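Local coordinates for protein putative 5-carboxymethyl-2-hydroxymuconate isomerase (Pseudomonas aeruginosa, PDB 3E6Q) that probably acts as a 5-carboxymethyl-2-hydroxymuconate delta-isomerase, an enzyme assembled from three copies of one chain, at residues P39-L42 with L43-N47. Sequence-based numbering, arbitrary orientation.
Sequences PGEL and LEQAN
Pro-39, Gly-40, Glu-41 and Leu-42 offer their carbonyl oxygens in turn to the amides of Leu-43, Glu-44, Gln-45 and Ala-46, so that 39-42 and 43-47 form the first turns of one alpha-helix, 39-52. The four i to i+4 bonds are uniform: Leu-43 N lies 2.9 Å from Pro-39 O, and the other three have the same length. On the partly exposed flank of the helix, Glu-41 and Gln-45, one turn apart, add a side-chain bond in which NE2 of Gln-45 donates to OE1 of Glu-41 over 2.9 Å. The bond is nearly straight at 165°, but it belongs to one of two conformers of Glu-41 and may not hold all the time. The oxygen is met on its anti side, 26° out of the carboxylate plane, whereas it lies almost within the amide plane of Gln-45. With CG anti to the backbone N, a bend at chi2 (56°) folds the Glu-41 carboxylate back over the next turn, where the extended Gln-45 chain meets it. The helix is the connection of a beta-alpha-beta crossover between the parallel strands 24-30 and 62-73, consistent with a tautomerase-like fold; Leu-42 is buried against this sheet and helix 95-112, Leu-43 against the sheet and Arg-72 of the second subunit. CG of Leu-43 passes 3.4 Å from Pro-39 O. The main polar partner of Glu-44 is that same Arg-72 of the second subunit, whose NE forms a salt bridge with OE2 and may draw the carboxylate to the neighbouring chain.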
ATOM      1  N   PRO A  39       0.481  -2.254  19.311  1.00 22.32           N
ATOM      2  CA  PRO A  39      -0.095  -2.401  17.935  1.00 22.62           C
ATOM      3  C   PRO A  39      -1.191  -3.445  17.859  1.00 21.92           C
ATOM      4  O   PRO A  39      -2.205  -3.230  17.213  1.00 21.14           O
ATOM      5  CB  PRO A  39       1.120  -2.810  17.092  1.00 24.07           C
ATOM      6  CG  PRO A  39       2.307  -2.109  17.826  1.00 24.15           C
ATOM      7  CD  PRO A  39       1.952  -2.347  19.289  1.00 23.15           C
ATOM      8  N   GLY A  40      -0.987  -4.554  18.547  1.00 21.87           N
ATOM      9  CA  GLY A  40      -1.926  -5.666  18.523  1.00 22.65           C
ATOM     10  C   GLY A  40      -3.259  -5.249  19.146  1.00 22.34           C
ATOM     11  O   GLY A  40      -4.345  -5.598  18.632  1.00 21.56           O
ATOM     12  N   GLU A  41      -3.199  -4.526  20.264  1.00 21.76           N
ATOM     13  CA  GLU A  41      -4.399  -3.986  20.907  0.60 21.19           C
ATOM     14  C   GLU A  41      -5.123  -2.966  20.044  1.00 20.36           C
ATOM     15  O   GLU A  41      -6.332  -2.934  20.003  1.00 19.56           O
ATOM     16  CB  GLU A  41      -4.031  -3.309  22.223  0.60 21.64           C
ATOM     17  CG  GLU A  41      -5.157  -2.568  22.939  0.60 23.94           C
ATOM     18  CD  GLU A  41      -6.383  -3.412  23.249  0.60 29.51           C
ATOM     19  OE1 GLU A  41      -7.403  -2.806  23.619  0.60 28.76           O
ATOM     20  OE2 GLU A  41      -6.345  -4.659  23.131  0.60 34.28           O
ATOM     21  N   LEU A  42      -4.359  -2.104  19.369  1.00 18.57           N
ATOM     22  CA  LEU A  42      -4.953  -1.163  18.449  1.00 17.55           C
ATOM     23  C   LEU A  42      -5.688  -1.904  17.286  1.00 17.08           C
ATOM     24  O   LEU A  42      -6.820  -1.532  16.904  1.00 16.73           O
ATOM     25  CB  LEU A  42      -3.907  -0.169  17.913  1.00 19.88           C
ATOM     26  CG  LEU A  42      -4.393   0.788  16.815  1.00 19.65           C
ATOM     27  CD1 LEU A  42      -5.592   1.618  17.309  1.00 23.05           C
ATOM     28  CD2 LEU A  42      -3.178   1.680  16.327  1.00 21.69           C
ATOM     29  N   LEU A  43      -5.063  -2.952  16.755  1.00 16.91           N
ATOM     30  CA  LEU A  43      -5.723  -3.797  15.721  1.00 16.58           C
ATOM     31  C   LEU A  43      -6.989  -4.428  16.265  1.00 17.49           C
ATOM     32  O   LEU A  43      -8.007  -4.454  15.564  1.00 17.23           O
ATOM     33  CB  LEU A  43      -4.761  -4.842  15.137  1.00 16.27           C
ATOM     34  CG  LEU A  43      -3.604  -4.276  14.321  1.00 16.32           C
ATOM     35  CD1 LEU A  43      -2.537  -5.351  14.033  1.00 20.42           C
ATOM     36  CD2 LEU A  43      -4.089  -3.577  13.041  1.00 17.92           C
ATOM     37  N   GLU A  44      -6.945  -4.952  17.481  1.00 16.10           N
ATOM     38  CA  GLU A  44      -8.126  -5.543  18.106  0.70 17.01           C
ATOM     39  C   GLU A  44      -9.254  -4.511  18.232  1.00 17.08           C
ATOM     40  O   GLU A  44     -10.434  -4.813  17.955  1.00 16.90           O
ATOM     41  CB  GLU A  44      -7.751  -6.128  19.463  0.70 17.42           C
ATOM     42  CG  GLU A  44      -6.929  -7.395  19.366  0.70 19.46           C
ATOM     43  CD  GLU A  44      -6.337  -7.864  20.716  0.70 26.72           C
ATOM     44  OE1 GLU A  44      -6.707  -7.308  21.772  0.70 28.36           O
ATOM     45  OE2 GLU A  44      -5.499  -8.807  20.713  0.70 29.13           O
ATOM     46  N   GLN A  45      -8.916  -3.295  18.655  1.00 16.42           N
ATOM     47  CA  GLN A  45      -9.946  -2.264  18.800  1.00 16.99           C
ATOM     48  C   GLN A  45     -10.532  -1.864  17.447  1.00 17.01           C
ATOM     49  O   GLN A  45     -11.742  -1.598  17.323  1.00 16.59           O
ATOM     50  CB  GLN A  45      -9.354  -1.016  19.472  1.00 18.44           C
ATOM     51  CG  GLN A  45      -9.034  -1.241  20.948  1.00 22.04           C
ATOM     52  CD  GLN A  45      -8.530   0.041  21.573  1.00 28.33           C
ATOM     53  OE1 GLN A  45      -8.902   1.111  21.137  1.00 33.30           O
ATOM     54  NE2 GLN A  45      -7.732  -0.066  22.600  1.00 32.00           N
ATOM     55  N   ALA A  46      -9.657  -1.785  16.437  1.00 16.09           N
ATOM     56  CA  ALA A  46     -10.089  -1.431  15.065  1.00 16.34           C
ATOM     57  C   ALA A  46     -11.038  -2.515  14.536  1.00 16.32           C
ATOM     58  O   ALA A  46     -12.096  -2.224  13.979  1.00 16.90           O
ATOM     59  CB  ALA A  46      -8.856  -1.263  14.120  1.00 16.46           C
ATOM     60  N   ASN A  47     -10.629  -3.782  14.690  1.00 16.02           N
ATOM     61  CA  ASN A  47     -11.460  -4.886  14.199  1.00 16.84           C
ATOM     62  C   ASN A  47     -12.800  -4.925  14.909  1.00 16.84           C
ATOM     63  O   ASN A  47     -13.830  -5.188  14.263  1.00 16.97           O
ATOM     64  CB  ASN A  47     -10.712  -6.208  14.373  1.00 16.44           C
ATOM     65  CG  ASN A  47      -9.590  -6.383  13.373  1.00 18.30           C
ATOM     66  OD1 ASN A  47      -9.187  -5.420  12.704  1.00 18.79           O
ATOM     67  ND2 ASN A  47      -9.084  -7.622  13.257  1.00 16.96           N
TER